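Local structure of fibrillarin-like rRNA/tRNA 2'-O-methyltransferase (Aeropyrum pernix, 4DF3) at residues G41-R46 against Y52-A57. The protein probably methylates ribose 2'-hydroxyls in rRNA and tRNA with S-adenosyl-L-methionine, at sites chosen by a guide RNA in box C/D ribonucleoprotein particles. The protein carries 2 engineered substitutions. Numbering follows the deposited sequence.
Sequences GERIFR and YREWNA
Glu54 has CG opposite its backbone N (chi1 -177°) and runs out straight to Arg43, whose chain bends at chi3 (-53°) to lay the side of its guanidinium against the carboxylate. Two nitrogens take one oxygen each. Arg43 NH2 meets Glu54 OE2 at 2.7 Å, nearly straight and on the syn side. Arg43 NE reaches Glu54 OE1 at 3.2 Å, from above the carboxylate plane. The Phe45 ring packs obliquely against the stem of Glu54, with CE2 3.6 Å from Glu54 CB. Val19 and Leu21 of strand 16-21 and Ala29 of strand 26-31 also touch this ring.

A second salt bridge lies on the other face of the sheet. Arg53 NE points at Glu42 OE2, 3.0 Å away, with the oxygen in the guanidinium plane. A weak bond from Arg53 NH2 goes to the same oxygen. The two planes stand almost perpendicular. Backbone N-H groups of Val39 and Tyr40 also hold the Glu42 carboxylate, while Ser93 and Asp97 take the far end of Arg53.

The backbones form an antiparallel hairpin. Phe45 and Tyr52 are a hydrogen-bonded pair, with N to O distances of 2.9 Å from Phe45 N to Tyr52 O and 2.8 Å from Tyr52 N to Phe45 O. Glu54 N adds a bond to Arg43 O.

A leucine in place of Arg43 would probably cost the Glu54 carboxylate both bonds of this salt bridge; the ion pair to Arg27 is long and weak. Opposite charges thus tie the hairpin on both faces, and Arg53 links the N-terminal sheet to helix 90-99 of the methyltransferase fold.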
loop_
_atom_site.group_PDB
_atom_site.type_symbol
_atom_site.label_atom_id
_atom_site.label_comp_id
_atom_site.label_asym_id
_atom_site.label_seq_id
_atom_site.Cartn_x
_atom_site.Cartn_y
_atom_site.Cartn_z
ATOM N N GLY A 41 1.949 -16.534 -3.151
ATOM C CA GLY A 41 2.288 -17.632 -2.260
ATOM C C GLY A 41 2.129 -17.255 -0.794
ATOM O O GLY A 41 2.862 -17.794 0.074
ATOM N N GLU A 42 1.185 -16.345 -0.478
ATOM C CA GLU A 42 1.027 -15.955 0.916
ATOM C C GLU A 42 0.352 -17.170 1.587
ATOM O O GLU A 42 -0.219 -18.044 0.942
ATOM C CB GLU A 42 0.218 -14.640 1.130
ATOM C CG GLU A 42 -1.237 -14.674 0.643
ATOM C CD GLU A 42 -1.445 -14.567 -0.877
ATOM O OE1 GLU A 42 -0.490 -14.661 -1.661
ATOM O OE2 GLU A 42 -2.581 -14.424 -1.319
ATOM N N ARG A 43 0.450 -17.225 2.881
ATOM C CA ARG A 43 -0.198 -18.309 3.558
ATOM C C ARG A 43 -1.624 -17.870 3.821
ATOM O O ARG A 43 -1.884 -16.660 3.894
ATOM C CB ARG A 43 0.568 -18.615 4.821
ATOM C CG ARG A 43 1.955 -19.057 4.472
ATOM C CD ARG A 43 2.704 -19.506 5.628
ATOM N NE ARG A 43 2.710 -18.511 6.695
ATOM C CZ ARG A 43 3.123 -18.774 7.928
ATOM N NH1 ARG A 43 3.517 -20.003 8.267
ATOM N NH2 ARG A 43 3.120 -17.818 8.832
ATOM N N ILE A 44 -2.519 -18.861 3.953
ATOM C CA ILE A 44 -3.968 -18.667 4.108
ATOM C C ILE A 44 -4.381 -19.388 5.390
ATOM O O ILE A 44 -3.859 -20.464 5.704
ATOM C CB ILE A 44 -4.762 -19.144 2.874
ATOM C CG1 ILE A 44 -4.709 -18.098 1.741
ATOM C CG2 ILE A 44 -6.245 -19.209 3.159
ATOM C CD1 ILE A 44 -3.438 -17.898 1.180
ATOM N N PHE A 45 -5.279 -18.744 6.133
ATOM C CA PHE A 45 -5.773 -19.223 7.403
ATOM C C PHE A 45 -7.300 -19.279 7.304
ATOM O O PHE A 45 -7.883 -18.447 6.644
ATOM C CB PHE A 45 -5.464 -18.182 8.534
ATOM C CG PHE A 45 -4.063 -17.631 8.533
ATOM C CD1 PHE A 45 -2.979 -18.466 8.755
ATOM C CD2 PHE A 45 -3.829 -16.248 8.413
ATOM C CE1 PHE A 45 -1.662 -17.962 8.862
ATOM C CE2 PHE A 45 -2.509 -15.709 8.458
ATOM C CZ PHE A 45 -1.421 -16.538 8.664
ATOM N N ARG A 46 -7.941 -20.233 8.008
ATOM C CA ARG A 46 -9.383 -20.258 8.217
ATOM C C ARG A 46 -9.713 -20.178 9.699
ATOM O O ARG A 46 -9.102 -20.870 10.533
ATOM C CB ARG A 46 -10.067 -21.533 7.639
ATOM C CG ARG A 46 -10.134 -21.544 6.119
ATOM C CD ARG A 46 -10.867 -22.826 5.552
ATOM N NE ARG A 46 -12.201 -23.022 6.139
ATOM C CZ ARG A 46 -13.331 -22.485 5.661
ATOM N NH1 ARG A 46 -13.316 -21.754 4.541
ATOM N NH2 ARG A 46 -14.498 -22.740 6.263
ATOM N N TYR A 52 -8.626 -15.939 5.636
ATOM C CA TYR A 52 -7.739 -14.756 5.802
ATOM C C TYR A 52 -6.463 -15.027 5.041
ATOM O O TYR A 52 -6.005 -16.174 4.938
ATOM C CB TYR A 52 -7.409 -14.520 7.307
ATOM C CG TYR A 52 -8.660 -14.194 8.103
ATOM C CD1 TYR A 52 -9.050 -12.910 8.297
ATOM C CD2 TYR A 52 -9.461 -15.238 8.658
ATOM C CE1 TYR A 52 -10.255 -12.588 9.018
ATOM C CE2 TYR A 52 -10.649 -14.932 9.393
ATOM C CZ TYR A 52 -11.010 -13.638 9.575
ATOM O OH TYR A 52 -12.139 -13.356 10.272
ATOM N N ARG A 53 -5.833 -13.953 4.582
ATOM C CA ARG A 53 -4.632 -14.044 3.807
ATOM C C ARG A 53 -3.548 -13.369 4.677
ATOM O O ARG A 53 -3.675 -12.189 4.991
ATOM C CB ARG A 53 -4.754 -13.230 2.508
ATOM C CG ARG A 53 -5.806 -13.692 1.459
ATOM C CD ARG A 53 -5.883 -12.665 0.300
ATOM N NE ARG A 53 -4.634 -12.490 -0.309
ATOM C CZ ARG A 53 -4.041 -11.332 -0.564
ATOM N NH1 ARG A 53 -4.623 -10.147 -0.327
ATOM N NH2 ARG A 53 -2.897 -11.391 -1.171
ATOM N N GLU A 54 -2.490 -14.099 5.017
ATOM C CA GLU A 54 -1.383 -13.471 5.716
ATOM C C GLU A 54 -0.834 -12.245 4.926
ATOM O O GLU A 54 -0.631 -12.324 3.739
ATOM C CB GLU A 54 -0.259 -14.480 5.985
ATOM C CG GLU A 54 0.873 -13.894 6.758
ATOM C CD GLU A 54 2.001 -14.953 6.951
ATOM O OE1 GLU A 54 2.579 -15.402 5.977
ATOM O OE2 GLU A 54 2.224 -15.410 8.072
ATOM N N TRP A 55 -0.638 -11.133 5.628
ATOM C CA TRP A 55 -0.095 -9.960 5.060
ATOM C C TRP A 55 1.374 -9.872 5.540
ATOM O O TRP A 55 1.668 -9.318 6.601
ATOM C CB TRP A 55 -0.892 -8.741 5.482
ATOM C CG TRP A 55 -0.588 -7.471 4.673
ATOM C CD1 TRP A 55 0.260 -7.356 3.625
ATOM C CD2 TRP A 55 -1.223 -6.205 4.829
ATOM N NE1 TRP A 55 0.229 -6.048 3.129
ATOM C CE2 TRP A 55 -0.665 -5.331 3.865
ATOM C CE3 TRP A 55 -2.225 -5.728 5.702
ATOM C CZ2 TRP A 55 -1.054 -4.013 3.728
ATOM C CZ3 TRP A 55 -2.612 -4.376 5.596
ATOM C CH2 TRP A 55 -2.004 -3.523 4.617
ATOM N N ASN A 56 2.280 -10.362 4.705
ATOM C CA ASN A 56 3.670 -10.567 5.182
ATOM C C ASN A 56 4.436 -9.246 5.035
ATOM O O ASN A 56 4.607 -8.769 3.923
ATOM C CB ASN A 56 4.310 -11.582 4.225
ATOM C CG ASN A 56 5.755 -11.929 4.604
ATOM O OD1 ASN A 56 6.330 -11.383 5.576
ATOM N ND2 ASN A 56 6.333 -12.890 3.870
ATOM N N ALA A 57 4.846 -8.619 6.145
ATOM C CA ALA A 57 5.476 -7.354 6.098
ATOM C C ALA A 57 6.849 -7.406 5.413
ATOM O O ALA A 57 7.403 -6.365 5.035
ATOM C CB ALA A 57 5.614 -6.810 7.548
#